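Local atomic coordinates of amine Dehydrogenase (Pseudomonas putida, PDB entry 1JMX), a protein that probably serves as the beta-propeller subunit of a quinohemoprotein amine dehydrogenase, an enzyme that oxidises primary amines and passes the electrons on to heme c. Residues D66-D71 against T78-L83; E209-Y214 against Y233-V238; L293-Y298 against F315-V320; L261-D266 against V300-K305. All coordinates share one frame; numbering follows the deposited sequence.

Contact 1 (D66-D71 against T78-L83); sequences DIYGID and TFHANL
The rings of Tyr-68 and His-80 lie side by side with planes 16° apart, but slid so that they barely overlap; His-80 ND1 is 3.4 Å from Tyr-68 CE2. The CB of Asp-66 sits in the imidazole plane at its edge, and the backbone N of Asn-82 lies over one of its faces, toward the rim. Phe-79 points to the other side of the sheet, its ring edge turned to the backbone N of Gly-69. A CB on Gly-69 would collide with Phe-79 CB. Thr-78 and Phe-79 both face Gly-69 in a classic beta bulge: Gly-69 O takes Thr-78 N at 2.8 Å and, weakly, Phe-79 N at 3.4 Å. Ile-67 and Ala-81 form an antiparallel hydrogen-bonded pair, and Ile-67 CD1 reaches Leu-83 CD2 at 4.1 Å, both side chains meeting strand 105-115. Asn-82 ND2 donates to Asp-66 OD1 at 3.0 Å, a less certain bond, Asn-82 OD1 accepting from Ser-84 N. A water donates a hydrogen bond to Asp-66 OD2, which Asn-62 also binds, while Tyr-68 OH goes to Asp-41. The hairpin thus has an apolar face and a polar one, where a buried carboxylate is held through OD2 by Asn-62 and water.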
# COMPACT_ATOMS: atom_id res chain seq x y z
N ASP B 66 -25.50 3.27 -7.43
CA ASP B 66 -26.72 3.80 -8.06
C ASP B 66 -26.49 4.20 -9.52
O ASP B 66 -25.36 4.45 -9.92
CB ASP B 66 -27.20 5.06 -7.33
CG ASP B 66 -27.57 4.81 -5.89
OD1 ASP B 66 -28.76 4.59 -5.62
OD2 ASP B 66 -26.67 4.84 -5.03
N ILE B 67 -27.57 4.29 -10.28
CA ILE B 67 -27.53 4.70 -11.68
C ILE B 67 -28.55 5.82 -11.86
O ILE B 67 -29.70 5.69 -11.46
CB ILE B 67 -27.84 3.52 -12.62
CG1 ILE B 67 -26.82 2.40 -12.41
CG2 ILE B 67 -27.79 3.97 -14.07
CD1 ILE B 67 -27.12 1.15 -13.18
N TYR B 68 -28.11 6.96 -12.40
CA TYR B 68 -28.98 8.12 -12.62
C TYR B 68 -29.10 8.48 -14.10
O TYR B 68 -28.18 8.28 -14.88
CB TYR B 68 -28.44 9.34 -11.87
CG TYR B 68 -28.11 9.09 -10.42
CD1 TYR B 68 -26.92 8.46 -10.06
CD2 TYR B 68 -28.98 9.47 -9.41
CE1 TYR B 68 -26.61 8.20 -8.73
CE2 TYR B 68 -28.68 9.22 -8.07
CZ TYR B 68 -27.49 8.58 -7.74
OH TYR B 68 -27.19 8.32 -6.43
N GLY B 69 -30.26 9.00 -14.47
CA GLY B 69 -30.48 9.42 -15.83
C GLY B 69 -30.65 10.91 -15.74
O GLY B 69 -31.47 11.40 -14.95
N ILE B 70 -29.83 11.66 -16.48
CA ILE B 70 -29.91 13.11 -16.46
C ILE B 70 -30.19 13.62 -17.87
O ILE B 70 -29.53 13.22 -18.82
CB ILE B 70 -28.57 13.76 -15.97
CG1 ILE B 70 -28.19 13.27 -14.57
CG2 ILE B 70 -28.68 15.29 -15.97
CD1 ILE B 70 -28.97 13.94 -13.45
N ASP B 71 -31.21 14.46 -18.01
CA ASP B 71 -31.54 15.04 -19.30
C ASP B 71 -30.63 16.25 -19.48
O ASP B 71 -30.75 17.24 -18.77
CB ASP B 71 -33.01 15.49 -19.32
CG ASP B 71 -33.33 16.42 -20.49
OD1 ASP B 71 -34.27 17.23 -20.35
OD2 ASP B 71 -32.66 16.37 -21.54
N THR B 78 -34.06 12.41 -14.45
CA THR B 78 -35.24 11.69 -14.93
C THR B 78 -35.32 10.21 -14.57
O THR B 78 -36.38 9.58 -14.71
CB THR B 78 -35.35 11.80 -16.47
OG1 THR B 78 -34.17 11.23 -17.06
CG2 THR B 78 -35.48 13.26 -16.90
N PHE B 79 -34.21 9.63 -14.14
CA PHE B 79 -34.19 8.22 -13.80
C PHE B 79 -33.24 7.97 -12.66
O PHE B 79 -32.22 8.64 -12.52
CB PHE B 79 -33.76 7.39 -15.01
CG PHE B 79 -33.60 5.93 -14.72
CD1 PHE B 79 -34.70 5.09 -14.70
CD2 PHE B 79 -32.34 5.39 -14.49
CE1 PHE B 79 -34.56 3.73 -14.46
CE2 PHE B 79 -32.18 4.03 -14.23
CZ PHE B 79 -33.30 3.20 -14.22
N HIS B 80 -33.60 7.01 -11.82
CA HIS B 80 -32.77 6.64 -10.71
C HIS B 80 -33.05 5.21 -10.30
O HIS B 80 -34.19 4.83 -10.01
CB HIS B 80 -32.96 7.57 -9.52
CG HIS B 80 -32.27 7.10 -8.28
ND1 HIS B 80 -30.95 6.71 -8.27
CD2 HIS B 80 -32.73 6.87 -7.03
CE1 HIS B 80 -30.63 6.25 -7.08
NE2 HIS B 80 -31.70 6.34 -6.30
N ALA B 81 -32.00 4.40 -10.29
CA ALA B 81 -32.08 3.01 -9.90
C ALA B 81 -31.05 2.74 -8.83
O ALA B 81 -29.87 3.04 -9.00
CB ALA B 81 -31.83 2.11 -11.11
N ASN B 82 -31.50 2.25 -7.69
CA ASN B 82 -30.60 1.92 -6.61
C ASN B 82 -30.29 0.44 -6.79
O ASN B 82 -31.18 -0.35 -7.08
CB ASN B 82 -31.25 2.19 -5.25
CG ASN B 82 -30.44 1.64 -4.11
OD1 ASN B 82 -30.82 0.65 -3.49
ND2 ASN B 82 -29.31 2.25 -3.83
N LEU B 83 -29.02 0.09 -6.61
CA LEU B 83 -28.57 -1.29 -6.78
C LEU B 83 -28.65 -2.16 -5.53
O LEU B 83 -28.15 -3.29 -5.52
CB LEU B 83 -27.16 -1.30 -7.36
CG LEU B 83 -26.98 -0.47 -8.64
CD1 LEU B 83 -25.56 -0.63 -9.15
CD2 LEU B 83 -27.98 -0.90 -9.72
O HOH W 1 -26.85 2.82 -2.58

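Contact 2 (E209-Y214 against Y233-V238); sequences EFSMLY and YGYLSV
Met-212 and Leu-236 lie alongside each other at the apolar centre, CE of the methionine 3.9 Å from CD2 of the leucine. On the same face Phe-210 CB packs 4.0 Å from Val-238 CB, and Tyr-214 spreads its ring over Gly-234, whose CA stands 3.7 Å from the ring centroid and 14° off the normal, a CH-pi contact. Tyr-214 CG sits between its backbone N and carbonyl carbon (chi1 65°), which swings the ring across the neighbouring strand; any CB on Gly-234 would run into it. The ring also borders Leu-236 CB, and its hydroxyl continues to Glu-249. On the reverse face Leu-213 CD2 comes to the edge of the Tyr-235 ring, 3.9 Å from CD1. Ser-211 CB lies 3.3 Å from Tyr-235 OH. The polar edge is reached where that hydroxyl donates to Glu-209 OE1 at 2.8 Å, on the anti side and 30° out of the carboxylate plane. Glu-209 OE1 also pairs with Arg-207 in a salt bridge, so one buried oxygen has two partners. Paired backbone bonds at Phe-210 with Val-238, Met-212 with Leu-236 and Tyr-214 with Gly-234 make this an antiparallel hairpin, the building unit of a beta-propeller blade.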
# COMPACT_ATOMS: atom_id res chain seq x y z
N GLU B 209 -18.02 0.20 -31.54
CA GLU B 209 -17.49 -1.08 -31.10
C GLU B 209 -17.09 -1.01 -29.63
O GLU B 209 -16.92 0.08 -29.08
CB GLU B 209 -16.31 -1.52 -31.98
CG GLU B 209 -15.10 -0.60 -31.97
CD GLU B 209 -13.98 -1.02 -32.93
OE1 GLU B 209 -12.85 -0.48 -32.78
OE2 GLU B 209 -14.20 -1.87 -33.83
N PHE B 210 -17.10 -2.18 -29.00
CA PHE B 210 -16.72 -2.34 -27.60
C PHE B 210 -15.27 -2.77 -27.67
O PHE B 210 -14.95 -3.90 -28.05
CB PHE B 210 -17.59 -3.44 -26.95
CG PHE B 210 -17.30 -3.69 -25.49
CD1 PHE B 210 -16.59 -2.77 -24.72
CD2 PHE B 210 -17.74 -4.87 -24.88
CE1 PHE B 210 -16.32 -3.02 -23.37
CE2 PHE B 210 -17.48 -5.13 -23.53
CZ PHE B 210 -16.77 -4.20 -22.77
N SER B 211 -14.38 -1.85 -27.34
CA SER B 211 -12.95 -2.13 -27.41
C SER B 211 -12.25 -1.97 -26.08
O SER B 211 -12.64 -1.16 -25.24
CB SER B 211 -12.29 -1.24 -28.45
OG SER B 211 -12.33 0.12 -28.05
N MET B 212 -11.20 -2.77 -25.89
CA MET B 212 -10.40 -2.74 -24.68
C MET B 212 -8.98 -3.14 -25.05
O MET B 212 -8.77 -3.88 -26.01
CB MET B 212 -10.92 -3.74 -23.65
CG MET B 212 -12.33 -3.48 -23.16
SD MET B 212 -12.73 -4.47 -21.73
CE MET B 212 -12.80 -6.10 -22.44
N LEU B 213 -8.00 -2.61 -24.32
CA LEU B 213 -6.61 -2.98 -24.54
C LEU B 213 -6.32 -4.13 -23.57
O LEU B 213 -7.04 -4.32 -22.58
CB LEU B 213 -5.65 -1.84 -24.22
CG LEU B 213 -5.63 -0.52 -24.99
CD1 LEU B 213 -4.49 0.32 -24.45
CD2 LEU B 213 -5.47 -0.75 -26.47
N TYR B 214 -5.30 -4.91 -23.89
CA TYR B 214 -4.88 -6.01 -23.04
C TYR B 214 -3.39 -6.22 -23.25
O TYR B 214 -2.81 -5.66 -24.17
CB TYR B 214 -5.67 -7.30 -23.36
CG TYR B 214 -5.44 -7.89 -24.73
CD1 TYR B 214 -4.39 -8.78 -24.97
CD2 TYR B 214 -6.31 -7.60 -25.79
CE1 TYR B 214 -4.21 -9.36 -26.23
CE2 TYR B 214 -6.14 -8.19 -27.06
CZ TYR B 214 -5.08 -9.06 -27.26
OH TYR B 214 -4.91 -9.63 -28.49
N TYR B 233 1.27 -5.62 -26.28
CA TYR B 233 0.01 -4.93 -26.05
C TYR B 233 -0.91 -5.37 -27.18
O TYR B 233 -0.48 -5.53 -28.33
CB TYR B 233 0.16 -3.42 -26.07
CG TYR B 233 -0.09 -2.78 -24.71
CD1 TYR B 233 0.95 -2.23 -23.98
CD2 TYR B 233 -1.37 -2.77 -24.15
CE1 TYR B 233 0.75 -1.69 -22.73
CE2 TYR B 233 -1.59 -2.23 -22.88
CZ TYR B 233 -0.52 -1.70 -22.17
OH TYR B 233 -0.69 -1.19 -20.91
N GLY B 234 -2.16 -5.62 -26.84
CA GLY B 234 -3.12 -6.04 -27.83
C GLY B 234 -4.36 -5.17 -27.79
O GLY B 234 -4.55 -4.34 -26.90
N TYR B 235 -5.21 -5.39 -28.79
CA TYR B 235 -6.45 -4.67 -28.93
C TYR B 235 -7.51 -5.72 -29.22
O TYR B 235 -7.34 -6.59 -30.07
CB TYR B 235 -6.35 -3.71 -30.11
CG TYR B 235 -7.55 -2.84 -30.32
CD1 TYR B 235 -7.75 -1.71 -29.53
CD2 TYR B 235 -8.45 -3.08 -31.36
CE1 TYR B 235 -8.79 -0.82 -29.78
CE2 TYR B 235 -9.50 -2.20 -31.62
CZ TYR B 235 -9.66 -1.07 -30.83
OH TYR B 235 -10.64 -0.15 -31.12
N LEU B 236 -8.60 -5.63 -28.46
CA LEU B 236 -9.72 -6.53 -28.60
C LEU B 236 -10.89 -5.65 -29.00
O LEU B 236 -10.91 -4.47 -28.67
CB LEU B 236 -9.95 -7.22 -27.25
CG LEU B 236 -11.29 -7.71 -26.69
CD1 LEU B 236 -10.99 -8.56 -25.46
CD2 LEU B 236 -12.21 -6.55 -26.31
N SER B 237 -11.83 -6.19 -29.76
CA SER B 237 -12.98 -5.40 -30.16
C SER B 237 -14.20 -6.25 -30.51
O SER B 237 -14.07 -7.37 -31.01
CB SER B 237 -12.64 -4.46 -31.31
OG SER B 237 -12.41 -5.17 -32.52
N VAL B 238 -15.37 -5.73 -30.19
CA VAL B 238 -16.63 -6.39 -30.49
C VAL B 238 -17.43 -5.38 -31.29
O VAL B 238 -17.75 -4.30 -30.80
CB VAL B 238 -17.42 -6.76 -29.22
CG1 VAL B 238 -18.67 -7.55 -29.60
CG2 VAL B 238 -16.55 -7.58 -28.26

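Contact 3 (L293-Y298 against F315-V320); sequences LDHTYY and FNDLAV
His-295 reaches across to Phe-315 and Asp-317 from a CB whose CG stands between the backbone N and the carbonyl carbon (chi1 59°), a turn that aims the imidazole at strand 317-322. CG lies 3.8 Å from Phe-315 CD1, which sits over the centre of the ring; the phenyl presents its edge to this face, an edge-to-face pair with planes at 60°. The opposite face is covered, toward its rim, by CE1 of Tyr-297. ND1 turns back to its own loop and donates to Thr-296 O at 2.8 Å. At the tip, NE2 donates to Asp-317 OD1 at 3.1 Å, on the syn side. With both nitrogens acting as donors, the ring is probably cationic next to the carboxylate. The loop 293-298 leads from the outermost strand of one propeller blade to the first strand of the next, and this contact fixes it against the third strand of that next blade. Another protein chain packs an apolar side chain on His-295 and bonds through its backbone to Thr-296. With His-295 cut back to an alanine, Asp-317 OD1 would probably lose this donor and a gap would open between the rings of Phe-315 and Tyr-297. Asp-317 OD2 meanwhile accepts from Tyr-297 OH at 2.7 Å, ring and carboxylate planes 82° apart. Ala-319 CB rests 3.7 Å from Tyr-297 CZ.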
# COMPACT_ATOMS: atom_id res chain seq x y z
N LEU B 293 3.30 14.38 -22.15
CA LEU B 293 2.14 15.06 -21.58
C LEU B 293 2.50 15.98 -20.43
O LEU B 293 3.57 15.89 -19.85
CB LEU B 293 1.14 14.01 -21.10
CG LEU B 293 0.77 12.92 -22.12
CD1 LEU B 293 -0.02 11.83 -21.46
CD2 LEU B 293 -0.02 13.54 -23.24
N ASP B 294 1.58 16.89 -20.11
CA ASP B 294 1.77 17.83 -19.00
C ASP B 294 1.63 17.08 -17.68
O ASP B 294 2.09 17.55 -16.64
CB ASP B 294 0.74 18.96 -19.08
CG ASP B 294 0.98 19.90 -20.26
OD1 ASP B 294 1.87 19.65 -21.11
OD2 ASP B 294 0.26 20.92 -20.33
N HIS B 295 0.95 15.94 -17.73
CA HIS B 295 0.74 15.07 -16.57
C HIS B 295 0.05 13.80 -17.06
O HIS B 295 -0.26 13.67 -18.25
CB HIS B 295 -0.08 15.76 -15.47
CG HIS B 295 -1.45 16.22 -15.89
ND1 HIS B 295 -2.53 15.36 -15.97
CD2 HIS B 295 -1.92 17.44 -16.24
CE1 HIS B 295 -3.60 16.04 -16.34
NE2 HIS B 295 -3.25 17.30 -16.51
N THR B 296 -0.15 12.84 -16.16
CA THR B 296 -0.80 11.59 -16.52
C THR B 296 -2.24 11.83 -16.93
O THR B 296 -2.93 12.66 -16.33
CB THR B 296 -0.78 10.59 -15.35
OG1 THR B 296 0.57 10.29 -15.02
CG2 THR B 296 -1.47 9.29 -15.72
N TYR B 297 -2.66 11.16 -17.99
CA TYR B 297 -4.04 11.22 -18.48
C TYR B 297 -4.48 9.76 -18.59
O TYR B 297 -3.67 8.89 -18.89
CB TYR B 297 -4.12 11.91 -19.84
CG TYR B 297 -3.99 13.42 -19.79
CD1 TYR B 297 -2.77 14.04 -20.04
CD2 TYR B 297 -5.10 14.23 -19.52
CE1 TYR B 297 -2.64 15.43 -20.02
CE2 TYR B 297 -4.98 15.62 -19.50
CZ TYR B 297 -3.75 16.21 -19.75
OH TYR B 297 -3.61 17.58 -19.68
N TYR B 298 -5.75 9.49 -18.30
CA TYR B 298 -6.26 8.12 -18.35
C TYR B 298 -6.96 7.71 -19.63
O TYR B 298 -6.70 6.65 -20.20
CB TYR B 298 -7.30 7.90 -17.26
CG TYR B 298 -6.85 7.85 -15.83
CD1 TYR B 298 -5.55 7.44 -15.48
CD2 TYR B 298 -7.75 8.13 -14.80
CE1 TYR B 298 -5.19 7.31 -14.13
CE2 TYR B 298 -7.40 8.00 -13.48
CZ TYR B 298 -6.12 7.60 -13.14
OH TYR B 298 -5.81 7.47 -11.81
N PHE B 315 -6.94 14.99 -13.56
CA PHE B 315 -7.23 16.29 -12.97
C PHE B 315 -8.46 16.91 -13.62
O PHE B 315 -9.29 16.19 -14.16
CB PHE B 315 -6.02 17.22 -13.11
CG PHE B 315 -4.83 16.83 -12.27
CD1 PHE B 315 -3.54 16.96 -12.77
CD2 PHE B 315 -5.00 16.35 -10.98
CE1 PHE B 315 -2.44 16.62 -11.99
CE2 PHE B 315 -3.90 16.01 -10.20
CZ PHE B 315 -2.62 16.14 -10.71
N ASN B 316 -8.56 18.23 -13.58
CA ASN B 316 -9.71 18.93 -14.14
C ASN B 316 -9.56 19.55 -15.52
O ASN B 316 -10.32 20.45 -15.87
CB ASN B 316 -10.21 20.00 -13.16
CG ASN B 316 -9.20 21.09 -12.93
OD1 ASN B 316 -8.06 21.00 -13.38
ND2 ASN B 316 -9.61 22.14 -12.24
N ASP B 317 -8.59 19.09 -16.32
CA ASP B 317 -8.43 19.64 -17.66
C ASP B 317 -8.38 18.62 -18.79
O ASP B 317 -7.86 17.51 -18.62
CB ASP B 317 -7.19 20.57 -17.74
CG ASP B 317 -5.87 19.80 -17.67
OD1 ASP B 317 -5.43 19.48 -16.55
OD2 ASP B 317 -5.27 19.54 -18.72
N LEU B 318 -9.00 18.98 -19.91
CA LEU B 318 -8.98 18.14 -21.11
C LEU B 318 -7.85 18.67 -21.99
O LEU B 318 -7.73 19.87 -22.19
CB LEU B 318 -10.27 18.28 -21.93
CG LEU B 318 -11.67 17.83 -21.49
CD1 LEU B 318 -11.65 16.38 -21.07
CD2 LEU B 318 -12.16 18.72 -20.39
N ALA B 319 -7.01 17.78 -22.48
CA ALA B 319 -5.95 18.20 -23.38
C ALA B 319 -6.53 17.93 -24.76
O ALA B 319 -7.19 16.92 -24.98
CB ALA B 319 -4.68 17.37 -23.16
N VAL B 320 -6.38 18.89 -25.68
CA VAL B 320 -6.88 18.71 -27.04
C VAL B 320 -5.66 18.56 -27.93
O VAL B 320 -4.79 19.42 -27.93
CB VAL B 320 -7.74 19.89 -27.53
CG1 VAL B 320 -8.31 19.58 -28.90
CG2 VAL B 320 -8.86 20.18 -26.55

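Contact 4 (L261-D266 against V300-K305); sequences LRSPKD and VAFDKK
Two neighbouring blades of the propeller meet where the end of strand 257-262, with Leu-261 and the turn after it, runs beside strand 299-302 and Phe-302. Segments 261-266 and 300-305 run 17° apart with no hydrogen bond between them; Val-300 N bonds instead to Thr-259 OG1, just upstream. Leu-261 and Val-300 slide past each other, Leu-261 CG 3.8 Å from Val-300 CG2, while Leu-261 CB touches Phe-302 CD1 at 4.0 Å. The phenyl ring is roofed on one face by Ser-263 CA and Pro-264 CD, both CH-pi contacts with the carbon 4.0 Å from the centroid; Leu-261 O lies in plane at its edge. Tyr-271 adds an edge-to-face ring. Replacing Phe-302 by an alanine would probably strip Ser-263 and Pro-264 of the surface they rest on and open a gap beneath the turn. That turn is an ST turn: Ser-263 OG, anti to its own N (chi1 177°), accepts Lys-265 N at 3.2 Å. Pro-264 CG reaches Lys-304 O at 3.7 Å, and Lys-265 CB approaches Lys-305 O at 3.4 Å, where these two lysines are exposed. Such packing, Leu-261 and Pro-264 on Val-300 and Phe-302, is how adjacent blades meet in a beta-propeller.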
# COMPACT_ATOMS: atom_id res chain seq x y z
N LEU B 261 -7.67 3.93 -28.43
CA LEU B 261 -8.72 3.96 -29.45
C LEU B 261 -8.16 4.04 -30.85
O LEU B 261 -7.10 4.62 -31.10
CB LEU B 261 -9.66 5.16 -29.27
CG LEU B 261 -10.80 5.15 -28.26
CD1 LEU B 261 -11.57 6.45 -28.38
CD2 LEU B 261 -11.72 3.94 -28.48
N ARG B 262 -8.90 3.44 -31.77
CA ARG B 262 -8.54 3.49 -33.17
C ARG B 262 -9.18 4.73 -33.74
O ARG B 262 -10.31 5.10 -33.38
CB ARG B 262 -9.02 2.26 -33.91
CG ARG B 262 -8.12 1.10 -33.68
CD ARG B 262 -8.18 0.20 -34.85
NE ARG B 262 -9.32 -0.70 -34.77
CZ ARG B 262 -9.64 -1.56 -35.74
NH1 ARG B 262 -8.91 -1.61 -36.85
NH2 ARG B 262 -10.61 -2.45 -35.53
N SER B 263 -8.42 5.42 -34.59
CA SER B 263 -8.87 6.64 -35.22
C SER B 263 -9.97 6.30 -36.20
O SER B 263 -9.87 5.32 -36.94
CB SER B 263 -7.72 7.30 -35.96
OG SER B 263 -8.15 8.45 -36.65
N PRO B 264 -11.09 7.04 -36.14
CA PRO B 264 -12.21 6.80 -37.06
C PRO B 264 -11.83 7.30 -38.48
O PRO B 264 -12.44 6.92 -39.48
CB PRO B 264 -13.33 7.63 -36.44
CG PRO B 264 -12.61 8.74 -35.74
CD PRO B 264 -11.46 8.01 -35.10
N LYS B 265 -10.78 8.12 -38.51
CA LYS B 265 -10.20 8.73 -39.72
C LYS B 265 -9.32 7.68 -40.41
O LYS B 265 -9.41 7.46 -41.62
CB LYS B 265 -9.39 9.94 -39.27
CG LYS B 265 -8.82 10.84 -40.35
CD LYS B 265 -8.27 12.08 -39.68
CE LYS B 265 -7.75 13.11 -40.66
NZ LYS B 265 -7.33 14.35 -39.90
N ASP B 266 -8.43 7.06 -39.63
CA ASP B 266 -7.56 6.00 -40.14
C ASP B 266 -7.55 4.93 -39.06
O ASP B 266 -6.92 5.09 -38.00
CB ASP B 266 -6.14 6.50 -40.44
CG ASP B 266 -5.24 5.41 -41.02
OD1 ASP B 266 -4.03 5.66 -41.18
OD2 ASP B 266 -5.70 4.29 -41.32
N VAL B 300 -8.61 8.39 -23.57
CA VAL B 300 -8.62 9.05 -24.87
C VAL B 300 -10.06 9.15 -25.37
O VAL B 300 -10.93 8.37 -24.97
CB VAL B 300 -7.80 8.28 -25.97
CG1 VAL B 300 -6.31 8.42 -25.73
CG2 VAL B 300 -8.20 6.82 -26.04
N ALA B 301 -10.31 10.15 -26.21
CA ALA B 301 -11.62 10.37 -26.83
C ALA B 301 -11.39 11.04 -28.18
O ALA B 301 -10.62 11.98 -28.28
CB ALA B 301 -12.50 11.24 -25.93
N PHE B 302 -11.98 10.48 -29.22
CA PHE B 302 -11.89 11.01 -30.58
C PHE B 302 -13.22 11.67 -30.95
O PHE B 302 -14.28 11.17 -30.56
CB PHE B 302 -11.66 9.87 -31.58
CG PHE B 302 -10.22 9.63 -31.93
CD1 PHE B 302 -9.60 8.44 -31.55
CD2 PHE B 302 -9.51 10.55 -32.69
CE1 PHE B 302 -8.29 8.17 -31.93
CE2 PHE B 302 -8.20 10.29 -33.07
CZ PHE B 302 -7.59 9.09 -32.70
N ASP B 303 -13.17 12.78 -31.67
CA ASP B 303 -14.43 13.37 -32.11
C ASP B 303 -14.89 12.52 -33.31
O ASP B 303 -14.19 11.60 -33.72
CB ASP B 303 -14.31 14.88 -32.41
CG ASP B 303 -13.40 15.22 -33.59
OD1 ASP B 303 -13.29 16.42 -33.89
OD2 ASP B 303 -12.80 14.32 -34.21
N LYS B 304 -16.05 12.84 -33.88
CA LYS B 304 -16.62 12.07 -34.98
C LYS B 304 -15.72 11.84 -36.19
O LYS B 304 -15.59 10.71 -36.66
CB LYS B 304 -17.95 12.68 -35.43
CG LYS B 304 -19.14 11.74 -35.29
CD LYS B 304 -19.37 11.31 -33.83
CE LYS B 304 -20.58 10.39 -33.71
NZ LYS B 304 -20.81 9.98 -32.31
N LYS B 305 -15.10 12.91 -36.68
CA LYS B 305 -14.22 12.81 -37.84
C LYS B 305 -12.81 12.33 -37.51
O LYS B 305 -12.12 11.79 -38.38
CB LYS B 305 -14.15 14.14 -38.59
CG LYS B 305 -15.41 14.46 -39.41
CD LYS B 305 -15.30 15.82 -40.09
CE LYS B 305 -14.07 15.90 -41.02
NZ LYS B 305 -13.83 17.28 -41.55

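Overall arrangement
From the N terminus, contact 1 comes first, closing a short hairpin between the third and fourth strands of an early blade. Contact 2 follows on the opposite side of the chain's centre, its atoms about 15 Å from the nearest of contact 1, and closes a longer hairpin in a later blade. Contacts 3 and 4 cross: 261-266 pairs with 300-305, while 293-298, which lies between them in sequence, pairs with 315-320. Both reach the sheet that begins with strand 299-302. Contact 4 ties it to the preceding blade, and contact 3 fastens the connecting loop to it. Contacts 2 and 4 touch, Tyr-235 CE2 packing 3.5 Å from Arg-262 NE, which links three consecutive blades.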